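Local coordinates for protein CurM Sulfotransferase (Moorea producta, PDB 4GBM) that probably transfers a sulfonate group from the donor PAPS to an intermediate of the curacin pathway, and binds the spent cofactor adenosine-3'-5'-diphosphate, at residues 159-164 / 202-207; 215-220 / 236-241; 67-72 / 76-81. The protein carries 2 engineered substitutions. One frame throughout, in Å; residues are numbered along the deposited sequence.

Interaction 1: residues 159-164 / 202-207; sequences YIYLVR and QNILNF. With A3P (adenosine-3'-5'-diphosphate), chain G.
The Tyr161 ring is layered between two aliphatic groups: Ile204 CG2 lies over one face, 3.5 Å from the ring centroid and close to its normal, and Val163 CG1 of the same strand packs against the opposite face. With CG anti to the backbone N (chi1 177°), the ring leaves the strand toward helix 189-208, and its hydroxyl end reaches Leu205, Tyr161 OH lying 3.8 Å from Leu205 CG. The hydroxyl is held by Asn201, one residue before the segment 202-207. Tyr159 presents a face as well, and here the visitor is aromatic: Phe207 points its edge at it in a T-shaped pair, planes at 79°, with Phe207 CE2 3.6 Å from Tyr159 CE1. The Tyr159 hydroxyl is hydrogen-bonded to Glu151, on helix 144-153, so this largely apolar seam still satisfies its polar ends. Beyond the strand, the guanidinium of Arg164 meets adenosine-3'-5'-diphosphate near its own plane, NH1 donating to O2' at 3.0 Å. Strand 158-163 lies between strands 35-39 and 216-220 in the parallel sheet; the 202-207 part of helix 189-208 runs roughly antiparallel to strand 159-163, at 148°, while helix 144-153 touches Phe207.

Interaction 2: residues 215-220 / 236-241; sequences RQHQIR and CDFLNV
Aromatic stacking joins His217 of strand 216-220 to Phe238 of helix 228-239. The two rings form an offset stack, their planes 19° apart and their centroids 5.0 Å from each other, and the side chains run past one another in opposite directions. Each therefore sets its methylene over the other's ring. Of these two CH-pi contacts the closer is made by His217 CB, which sits above the centre of the Phe238 ring at 3.4 Å from its centroid; in return Phe238 CB lies over the imidazole, 4.2 Å from that centroid and nearer the rim. Both residues hold CG anti to the backbone N (chi1 169° in Phe238), which carries the phenyl from the helix onto the strand.

Van der Waals contact with the backbone completes the seat. Phe238 CZ comes 3.7 Å from Arg215 C, which lies at the ring edge, and Phe238 CE1 is 3.6 Å from Gln216 O. Were Phe238 an alanine, His217 would probably lose its stacking partner and a gap would be likely to open beside the backbone of Arg215 and Gln216.

Backbone hydrogen bonds finish the helix just beyond: Asn240, with positive phi, is the C-prime residue of a Schellman motif in which Val241 N bonds to Cys236 O at 3.1 Å. The whole is a helix-on-sheet packing at the edge strand of the parallel alpha/beta core of the sulfotransferase family, which belongs to the P-loop NTPase clan.

Interaction 3: residues 67-72 / 76-81; sequences LPFNTM and QEQLNL
Phe69 and Gln78 meet alongside each other, their side chains running in opposite senses. The amide oxygen of Gln78 comes to the edge of the phenyl ring, OE1 3.6 Å from Phe69 CE1, and the amide plane is turned 74° from that of the ring. An oxygen at the rim of a phenyl ring faces the slightly positive C-H groups, an approach that is likely to be mildly favourable. The aliphatic root of the same glutamine adds to the contact, with Gln78 CB 3.7 Å from Phe69 CE1, and Leu79 CB stands further off, 4.4 Å from Phe69 CZ.

The second direct link is made by the backbone: Gln76 N donates to Met72 O at 2.9 Å, with an N-H...O angle of 158°, an i+4 to i bond in the first turn of helix 72-78.

What positions these groups lies one step out. Phe69 has CG anti to its carbonyl carbon (chi1 -53°), which swings the ring toward Gln78, and Pro68 CB rests over one of its faces. Thr71 is the N-cap of the helix, its OG1 accepting from the backbone N of Glu74, while the Glu74 carboxylate returns a bond to Asn70 N.

Seen in the fold, this is a surface contact in which the loop leading from strand 58-59 into helix 72-78 lays Phe69 against the residues at the helix's C-terminal end. Helix 117-128 packs on Phe69 and Met72, helix 100-113 touches Met72 and Gln76, and helix 144-153 lies against Leu67 and Pro68.

Interactions 1 and 2 share the parallel sheet: strands 158-163 and 216-220 are neighbours in it, and the centres of the two contacts lie about 13 Å apart. Two probable hydrogen bonds join them directly, Tyr161 O to Ile219 N and Tyr159 N to Arg215 O, both 2.8 Å. Since helix 189-208 leads on to strand 216-220, the chain closes the first contact before opening the second. The pocket for adenosine-3'-5'-diphosphate is reached from interaction 1 through Arg164, and Tyr221, directly after the strand of interaction 2, also bonds the nucleotide. Interaction 3 stands apart, its centre about 23 Å from that of interaction 1 and about 29 Å from that of interaction 2, touching neither.

Interaction 1: residues 159-164 / 202-207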
loop_
_atom_site.group_PDB
_atom_site.type_symbol
_atom_site.label_atom_id
_atom_site.label_comp_id
_atom_site.label_asym_id
_atom_site.label_seq_id
_atom_site.Cartn_x
_atom_site.Cartn_y
_atom_site.Cartn_z
ATOM N N TYR A 159 0.053 4.590 11.275
ATOM C CA TYR A 159 -0.506 4.736 9.938
ATOM C C TYR A 159 0.199 5.814 9.154
ATOM O O TYR A 159 0.271 6.967 9.586
ATOM C CB TYR A 159 -1.993 5.063 10.043
ATOM C CG TYR A 159 -2.765 3.920 10.620
ATOM C CD1 TYR A 159 -3.298 2.937 9.794
ATOM C CD2 TYR A 159 -2.954 3.803 11.997
ATOM C CE1 TYR A 159 -4.001 1.867 10.318
ATOM C CE2 TYR A 159 -3.656 2.733 12.535
ATOM C CZ TYR A 159 -4.184 1.775 11.687
ATOM O OH TYR A 159 -4.880 0.721 12.205
ATOM N N ILE A 160 0.737 5.419 8.003
ATOM C CA ILE A 160 1.291 6.364 7.046
ATOM C C ILE A 160 0.221 6.628 5.996
ATOM O O ILE A 160 -0.179 5.708 5.276
ATOM C CB ILE A 160 2.546 5.793 6.364
ATOM C CG1 ILE A 160 3.614 5.425 7.396
ATOM C CG2 ILE A 160 3.099 6.787 5.329
ATOM C CD1 ILE A 160 4.729 4.546 6.807
ATOM N N TYR A 161 -0.231 7.880 5.907
ATOM C CA TYR A 161 -1.258 8.271 4.950
ATOM C C TYR A 161 -0.569 8.926 3.770
ATOM O O TYR A 161 -0.080 10.055 3.872
ATOM C CB TYR A 161 -2.264 9.217 5.625
ATOM C CG TYR A 161 -3.364 9.783 4.742
ATOM C CD1 TYR A 161 -3.786 9.134 3.572
ATOM C CD2 TYR A 161 -4.011 10.960 5.109
ATOM C CE1 TYR A 161 -4.807 9.672 2.785
ATOM C CE2 TYR A 161 -5.031 11.505 4.336
ATOM C CZ TYR A 161 -5.428 10.853 3.181
ATOM O OH TYR A 161 -6.419 11.410 2.425
ATOM N N LEU A 162 -0.500 8.180 2.670
ATOM C CA LEU A 162 0.150 8.634 1.441
ATOM C C LEU A 162 -0.901 9.203 0.494
ATOM O O LEU A 162 -1.877 8.525 0.168
ATOM C CB LEU A 162 0.902 7.467 0.793
ATOM C CG LEU A 162 1.568 7.710 -0.562
ATOM C CD1 LEU A 162 2.674 8.771 -0.492
ATOM C CD2 LEU A 162 2.113 6.395 -1.093
ATOM N N VAL A 163 -0.698 10.454 0.082
ATOM C CA VAL A 163 -1.626 11.156 -0.807
ATOM C C VAL A 163 -0.927 11.619 -2.084
ATOM O O VAL A 163 0.268 11.916 -2.071
ATOM C CB VAL A 163 -2.319 12.372 -0.113
ATOM C CG1 VAL A 163 -3.170 11.926 1.058
ATOM C CG2 VAL A 163 -1.312 13.420 0.343
ATOM N N ARG A 164 -1.677 11.651 -3.183
ATOM C CA ARG A 164 -1.182 12.185 -4.451
ATOM C C ARG A 164 -2.271 13.047 -5.082
ATOM O O ARG A 164 -3.454 12.817 -4.851
ATOM C CB ARG A 164 -0.752 11.048 -5.387
ATOM C CG ARG A 164 -0.067 11.546 -6.657
ATOM C CD ARG A 164 0.432 10.403 -7.494
ATOM N NE ARG A 164 1.205 10.905 -8.627
ATOM C CZ ARG A 164 1.668 10.135 -9.604
ATOM N NH1 ARG A 164 1.390 8.837 -9.608
ATOM N NH2 ARG A 164 2.392 10.664 -10.584
ATOM N N GLN A 202 -11.516 9.960 1.324
ATOM C CA GLN A 202 -12.511 10.263 2.349
ATOM C C GLN A 202 -12.562 9.174 3.431
ATOM O O GLN A 202 -12.658 9.488 4.624
ATOM C CB GLN A 202 -13.901 10.499 1.748
ATOM C CG GLN A 202 -14.867 11.150 2.753
ATOM C CD GLN A 202 -14.356 12.492 3.246
ATOM O OE1 GLN A 202 -14.154 13.418 2.456
ATOM N NE2 GLN A 202 -14.140 12.605 4.550
ATOM N N ASN A 203 -12.478 7.909 3.020
ATOM C CA ASN A 203 -12.477 6.800 3.980
ATOM C C ASN A 203 -11.275 6.887 4.927
ATOM O O ASN A 203 -11.414 6.683 6.131
ATOM C CB ASN A 203 -12.483 5.437 3.278
ATOM C CG ASN A 203 -13.827 5.092 2.626
ATOM O OD1 ASN A 203 -13.893 4.178 1.790
ATOM N ND2 ASN A 203 -14.883 5.807 2.990
ATOM N N ILE A 204 -10.100 7.196 4.383
ATOM C CA ILE A 204 -8.903 7.348 5.219
ATOM C C ILE A 204 -9.045 8.530 6.175
ATOM O O ILE A 204 -8.765 8.408 7.371
ATOM C CB ILE A 204 -7.624 7.501 4.387
ATOM C CG1 ILE A 204 -7.365 6.232 3.572
ATOM C CG2 ILE A 204 -6.428 7.736 5.321
ATOM C CD1 ILE A 204 -6.388 6.425 2.422
ATOM N N LEU A 205 -9.488 9.670 5.650
ATOM C CA LEU A 205 -9.712 10.850 6.483
ATOM C C LEU A 205 -10.665 10.554 7.634
ATOM O O LEU A 205 -10.386 10.919 8.790
ATOM C CB LEU A 205 -10.230 12.016 5.634
ATOM C CG LEU A 205 -9.187 12.611 4.683
ATOM C CD1 LEU A 205 -9.853 13.445 3.591
ATOM C CD2 LEU A 205 -8.190 13.444 5.474
ATOM N N ASN A 206 -11.782 9.895 7.325
ATOM C CA ASN A 206 -12.763 9.522 8.348
ATOM C C ASN A 206 -12.175 8.593 9.407
ATOM O O ASN A 206 -12.392 8.787 10.601
ATOM C CB ASN A 206 -13.996 8.873 7.709
ATOM C CG ASN A 206 -14.842 9.859 6.913
ATOM O OD1 ASN A 206 -14.652 11.071 6.992
ATOM N ND2 ASN A 206 -15.779 9.332 6.132
ATOM N N PHE A 207 -11.441 7.581 8.955
ATOM C CA PHE A 207 -10.825 6.603 9.842
ATOM C C PHE A 207 -9.785 7.251 10.762
ATOM O O PHE A 207 -9.813 7.074 11.986
ATOM C CB PHE A 207 -10.209 5.493 8.984
ATOM C CG PHE A 207 -9.332 4.539 9.731
ATOM C CD1 PHE A 207 -9.876 3.609 10.620
ATOM C CD2 PHE A 207 -7.962 4.535 9.504
ATOM C CE1 PHE A 207 -9.064 2.708 11.301
ATOM C CE2 PHE A 207 -7.133 3.636 10.182
ATOM C CZ PHE A 207 -7.689 2.719 11.081
HETATM P P1 A3P G . 2.177 5.391 -13.266
HETATM O O1P A3P G . 0.873 4.896 -13.838
HETATM O O2P A3P G . 3.354 4.509 -13.600
HETATM O O3P A3P G . 2.401 6.859 -13.495
HETATM P P2 A3P G . 1.045 2.606 -6.709
HETATM O O4P A3P G . 0.385 3.206 -5.509
HETATM O O5P A3P G . 0.132 1.883 -7.659
HETATM O O6P A3P G . 2.290 1.831 -6.368
HETATM O "O5'" A3P G . 1.541 3.878 -7.576
HETATM C "C5'" A3P G . 2.018 3.672 -8.909
HETATM C "C4'" A3P G . 2.632 4.978 -9.351
HETATM O "O4'" A3P G . 3.852 5.180 -8.627
HETATM C "C3'" A3P G . 3.065 4.958 -10.803
HETATM O "O3'" A3P G . 1.949 5.235 -11.662
HETATM C "C2'" A3P G . 4.140 6.039 -10.805
HETATM O "O2'" A3P G . 3.570 7.328 -11.049
HETATM C "C1'" A3P G . 4.709 6.020 -9.390
HETATM N N9 A3P G . 6.077 5.441 -9.392
HETATM C C8 A3P G . 6.430 4.151 -9.574
HETATM N N7 A3P G . 7.781 4.000 -9.543
HETATM C C5 A3P G . 8.302 5.228 -9.339
HETATM C C6 A3P G . 9.658 5.809 -9.194
HETATM N N6 A3P G . 10.750 5.007 -9.257
HETATM N N1 A3P G . 9.750 7.150 -8.993
HETATM C C2 A3P G . 8.664 7.952 -8.913
HETATM N N3 A3P G . 7.403 7.485 -9.030
HETATM C C4 A3P G . 7.182 6.167 -9.232
#

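Interaction 2: residues 215-220 / 236-241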
loop_
_atom_site.group_PDB
_atom_site.type_symbol
_atom_site.label_atom_id
_atom_site.label_comp_id
_atom_site.label_asym_id
_atom_site.label_seq_id
_atom_site.Cartn_x
_atom_site.Cartn_y
_atom_site.Cartn_z
ATOM N N ARG A 215 -0.346 8.664 16.233
ATOM C CA ARG A 215 -0.247 7.382 15.510
ATOM C C ARG A 215 -0.414 7.497 13.990
ATOM O O ARG A 215 -0.559 6.486 13.292
ATOM C CB ARG A 215 -1.249 6.368 16.080
ATOM C CG ARG A 215 -0.874 5.898 17.480
ATOM C CD ARG A 215 -1.511 4.550 17.809
ATOM N NE ARG A 215 -2.970 4.594 17.909
ATOM C CZ ARG A 215 -3.816 3.787 17.268
ATOM N NH1 ARG A 215 -5.123 3.919 17.464
ATOM N NH2 ARG A 215 -3.381 2.845 16.437
ATOM N N GLN A 216 -0.388 8.726 13.484
ATOM C CA GLN A 216 -0.582 8.966 12.056
ATOM C C GLN A 216 0.375 10.009 11.507
ATOM O O GLN A 216 0.779 10.945 12.210
ATOM C CB GLN A 216 -2.029 9.368 11.764
ATOM C CG GLN A 216 -2.516 10.552 12.589
ATOM C CD GLN A 216 -3.985 10.798 12.398
ATOM O OE1 GLN A 216 -4.418 11.287 11.353
ATOM N NE2 GLN A 216 -4.771 10.453 13.408
ATOM N N HIS A 217 0.739 9.834 10.238
ATOM C CA HIS A 217 1.712 10.701 9.591
ATOM C C HIS A 217 1.390 10.778 8.112
ATOM O O HIS A 217 1.286 9.747 7.453
ATOM C CB HIS A 217 3.104 10.087 9.783
ATOM C CG HIS A 217 4.229 10.922 9.262
ATOM N ND1 HIS A 217 4.768 11.974 9.971
ATOM C CD2 HIS A 217 4.945 10.832 8.116
ATOM C CE1 HIS A 217 5.758 12.507 9.275
ATOM N NE2 HIS A 217 5.882 11.836 8.144
ATOM N N GLN A 218 1.239 11.989 7.589
ATOM C CA GLN A 218 0.909 12.152 6.179
ATOM C C GLN A 218 2.160 12.337 5.338
ATOM O O GLN A 218 3.079 13.066 5.722
ATOM C CB GLN A 218 -0.024 13.351 5.978
ATOM C CG GLN A 218 -0.633 13.425 4.576
ATOM C CD GLN A 218 -1.434 14.694 4.356
ATOM O OE1 GLN A 218 -0.994 15.606 3.652
ATOM N NE2 GLN A 218 -2.611 14.763 4.961
ATOM N N ILE A 219 2.189 11.664 4.188
ATOM C CA ILE A 219 3.227 11.871 3.183
ATOM C C ILE A 219 2.565 12.237 1.861
ATOM O O ILE A 219 1.650 11.556 1.416
ATOM C CB ILE A 219 4.094 10.615 2.989
ATOM C CG1 ILE A 219 4.905 10.342 4.264
ATOM C CG2 ILE A 219 5.053 10.787 1.782
ATOM C CD1 ILE A 219 5.714 9.073 4.215
ATOM N N ARG A 220 3.027 13.322 1.250
ATOM C CA ARG A 220 2.568 13.695 -0.082
ATOM C C ARG A 220 3.521 13.084 -1.089
ATOM O O ARG A 220 4.739 13.266 -0.988
ATOM C CB ARG A 220 2.526 15.213 -0.224
ATOM C CG ARG A 220 1.789 15.863 0.946
ATOM C CD ARG A 220 1.869 17.378 0.913
ATOM N NE ARG A 220 0.966 17.959 -0.074
ATOM C CZ ARG A 220 -0.352 18.060 0.079
ATOM N NH1 ARG A 220 -1.072 18.620 -0.880
ATOM N NH2 ARG A 220 -0.959 17.603 1.181
ATOM N N CYS A 236 11.154 8.566 9.459
ATOM C CA CYS A 236 11.969 7.805 10.415
ATOM C C CYS A 236 11.734 8.284 11.844
ATOM O O CYS A 236 11.637 7.469 12.764
ATOM C CB CYS A 236 13.458 7.885 10.066
ATOM S SG CYS A 236 13.928 6.787 8.709
ATOM N N ASP A 237 11.634 9.599 12.032
ATOM C CA ASP A 237 11.339 10.154 13.359
ATOM C C ASP A 237 9.976 9.679 13.855
ATOM O O ASP A 237 9.832 9.308 15.022
ATOM C CB ASP A 237 11.410 11.685 13.362
ATOM C CG ASP A 237 12.820 12.213 13.107
ATOM O OD1 ASP A 237 13.801 11.476 13.342
ATOM O OD2 ASP A 237 12.944 13.380 12.675
ATOM N N PHE A 238 8.991 9.659 12.958
ATOM C CA PHE A 238 7.650 9.185 13.302
ATOM C C PHE A 238 7.650 7.705 13.710
ATOM O O PHE A 238 6.988 7.305 14.686
ATOM C CB PHE A 238 6.708 9.430 12.119
ATOM C CG PHE A 238 5.379 8.750 12.244
ATOM C CD1 PHE A 238 4.455 9.166 13.200
ATOM C CD2 PHE A 238 5.047 7.699 11.388
ATOM C CE1 PHE A 238 3.215 8.538 13.301
ATOM C CE2 PHE A 238 3.806 7.062 11.478
ATOM C CZ PHE A 238 2.893 7.482 12.444
ATOM N N LEU A 239 8.410 6.902 12.972
ATOM C CA LEU A 239 8.496 5.463 13.230
ATOM C C LEU A 239 9.454 5.109 14.370
ATOM O O LEU A 239 9.481 3.960 14.811
ATOM C CB LEU A 239 8.900 4.719 11.948
ATOM C CG LEU A 239 7.942 4.839 10.758
ATOM C CD1 LEU A 239 8.523 4.125 9.537
ATOM C CD2 LEU A 239 6.558 4.298 11.107
ATOM N N ASN A 240 10.229 6.087 14.842
ATOM C CA ASN A 240 11.229 5.861 15.906
ATOM C C ASN A 240 12.327 4.875 15.498
ATOM O O ASN A 240 12.770 4.038 16.296
ATOM C CB ASN A 240 10.561 5.418 17.215
ATOM C CG ASN A 240 9.607 6.457 17.761
ATOM O OD1 ASN A 240 9.963 7.627 17.919
ATOM N ND2 ASN A 240 8.384 6.032 18.063
ATOM N N VAL A 241 12.751 4.985 14.242
ATOM C CA VAL A 241 13.897 4.243 13.734
ATOM C C VAL A 241 14.942 5.243 13.240
ATOM O O VAL A 241 14.599 6.368 12.855
ATOM C CB VAL A 241 13.508 3.234 12.608
ATOM C CG1 VAL A 241 12.510 2.203 13.123
ATOM C CG2 VAL A 241 12.963 3.948 11.374
#

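Interaction 3: residues 67-72 / 76-81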
loop_
_atom_site.group_PDB
_atom_site.type_symbol
_atom_site.label_atom_id
_atom_site.label_comp_id
_atom_site.label_asym_id
_atom_site.label_seq_id
_atom_site.Cartn_x
_atom_site.Cartn_y
_atom_site.Cartn_z
ATOM N N LEU A 67 -5.536 -8.844 5.633
ATOM C CA LEU A 67 -6.444 -7.974 6.390
ATOM C C LEU A 67 -7.939 -8.054 6.019
ATOM O O LEU A 67 -8.782 -7.964 6.913
ATOM C CB LEU A 67 -5.956 -6.517 6.367
ATOM C CG LEU A 67 -6.554 -5.568 7.413
ATOM C CD1 LEU A 67 -6.217 -6.015 8.843
ATOM C CD2 LEU A 67 -6.061 -4.156 7.152
ATOM N N PRO A 68 -8.282 -8.230 4.721
ATOM C CA PRO A 68 -9.712 -8.296 4.389
ATOM C C PRO A 68 -10.455 -9.566 4.842
ATOM O O PRO A 68 -11.685 -9.608 4.757
ATOM C CB PRO A 68 -9.721 -8.220 2.853
ATOM C CG PRO A 68 -8.401 -7.632 2.485
ATOM C CD PRO A 68 -7.454 -8.186 3.502
ATOM N N PHE A 69 -9.732 -10.581 5.323
ATOM C CA PHE A 69 -10.329 -11.900 5.594
ATOM C C PHE A 69 -10.255 -12.313 7.060
ATOM O O PHE A 69 -9.363 -11.876 7.789
ATOM C CB PHE A 69 -9.660 -12.965 4.727
ATOM C CG PHE A 69 -9.647 -12.624 3.266
ATOM C CD1 PHE A 69 -10.811 -12.733 2.506
ATOM C CD2 PHE A 69 -8.486 -12.173 2.654
ATOM C CE1 PHE A 69 -10.810 -12.406 1.159
ATOM C CE2 PHE A 69 -8.476 -11.848 1.301
ATOM C CZ PHE A 69 -9.641 -11.965 0.556
ATOM N N ASN A 70 -11.192 -13.157 7.489
ATOM C CA ASN A 70 -11.172 -13.660 8.862
ATOM C C ASN A 70 -10.347 -14.931 9.030
ATOM O O ASN A 70 -9.695 -15.115 10.058
ATOM C CB ASN A 70 -12.595 -13.882 9.386
ATOM C CG ASN A 70 -13.354 -12.581 9.588
ATOM O OD1 ASN A 70 -12.798 -11.589 10.066
ATOM N ND2 ASN A 70 -14.630 -12.581 9.226
ATOM N N THR A 71 -10.389 -15.808 8.031
ATOM C CA THR A 71 -9.704 -17.103 8.101
ATOM C C THR A 71 -8.972 -17.406 6.799
ATOM O O THR A 71 -9.294 -16.842 5.756
ATOM C CB THR A 71 -10.681 -18.266 8.359
ATOM O OG1 THR A 71 -11.540 -18.422 7.221
ATOM C CG2 THR A 71 -11.504 -18.041 9.626
ATOM N N MET A 72 -7.990 -18.300 6.863
ATOM C CA MET A 72 -7.196 -18.645 5.685
ATOM C C MET A 72 -7.974 -19.382 4.588
ATOM O O MET A 72 -7.648 -19.244 3.411
ATOM C CB MET A 72 -5.936 -19.419 6.080
ATOM C CG MET A 72 -4.893 -18.554 6.767
ATOM S SD MET A 72 -4.257 -17.222 5.710
ATOM C CE MET A 72 -3.082 -18.120 4.694
ATOM N N GLN A 76 -8.347 -18.136 0.772
ATOM C CA GLN A 76 -8.059 -19.022 -0.359
ATOM C C GLN A 76 -9.223 -19.047 -1.351
ATOM O O GLN A 76 -9.013 -19.015 -2.564
ATOM C CB GLN A 76 -7.751 -20.441 0.140
ATOM C CG GLN A 76 -7.147 -21.383 -0.910
ATOM C CD GLN A 76 -8.181 -21.986 -1.849
ATOM O OE1 GLN A 76 -9.246 -22.436 -1.419
ATOM N NE2 GLN A 76 -7.867 -22.004 -3.142
ATOM N N GLU A 77 -10.444 -19.095 -0.822
ATOM C CA GLU A 77 -11.655 -19.193 -1.637
ATOM C C GLU A 77 -12.007 -17.892 -2.356
ATOM O O GLU A 77 -12.559 -17.921 -3.460
ATOM C CB GLU A 77 -12.840 -19.636 -0.773
ATOM C CG GLU A 77 -12.748 -21.081 -0.273
ATOM C CD GLU A 77 -13.706 -21.390 0.875
ATOM O OE1 GLU A 77 -14.203 -20.446 1.530
ATOM O OE2 GLU A 77 -13.956 -22.588 1.130
ATOM N N GLN A 78 -11.686 -16.761 -1.730
ATOM C CA GLN A 78 -12.139 -15.453 -2.212
ATOM C C GLN A 78 -11.068 -14.633 -2.933
ATOM O O GLN A 78 -11.396 -13.725 -3.703
ATOM C CB GLN A 78 -12.723 -14.635 -1.057
ATOM C CG GLN A 78 -13.975 -15.232 -0.434
ATOM C CD GLN A 78 -14.473 -14.443 0.764
ATOM O OE1 GLN A 78 -14.258 -13.232 0.865
ATOM N NE2 GLN A 78 -15.152 -15.129 1.678
ATOM N N LEU A 79 -9.796 -14.946 -2.692
ATOM C CA LEU A 79 -8.702 -14.150 -3.250
ATOM C C LEU A 79 -8.456 -14.445 -4.728
ATOM O O LEU A 79 -7.868 -15.472 -5.085
ATOM C CB LEU A 79 -7.413 -14.317 -2.431
ATOM C CG LEU A 79 -6.205 -13.439 -2.788
ATOM C CD1 LEU A 79 -6.544 -11.954 -2.728
ATOM C CD2 LEU A 79 -5.047 -13.756 -1.864
ATOM N N ASN A 80 -8.914 -13.527 -5.575
ATOM C CA ASN A 80 -8.695 -13.597 -7.014
ATOM C C ASN A 80 -8.074 -12.293 -7.492
ATOM O O ASN A 80 -8.646 -11.218 -7.300
ATOM C CB ASN A 80 -10.009 -13.861 -7.755
ATOM C CG ASN A 80 -10.717 -15.119 -7.273
ATOM O OD1 ASN A 80 -10.082 -16.126 -6.947
ATOM N ND2 ASN A 80 -12.045 -15.067 -7.237
ATOM N N LEU A 81 -6.898 -12.398 -8.108
ATOM C CA LEU A 81 -6.131 -11.223 -8.525
ATOM C C LEU A 81 -5.704 -11.323 -9.985
ATOM O O LEU A 81 -5.457 -12.423 -10.486
ATOM C CB LEU A 81 -4.895 -11.063 -7.632
ATOM C CG LEU A 81 -5.091 -10.986 -6.113
ATOM C CD1 LEU A 81 -3.770 -11.250 -5.407
ATOM C CD2 LEU A 81 -5.691 -9.654 -5.662
#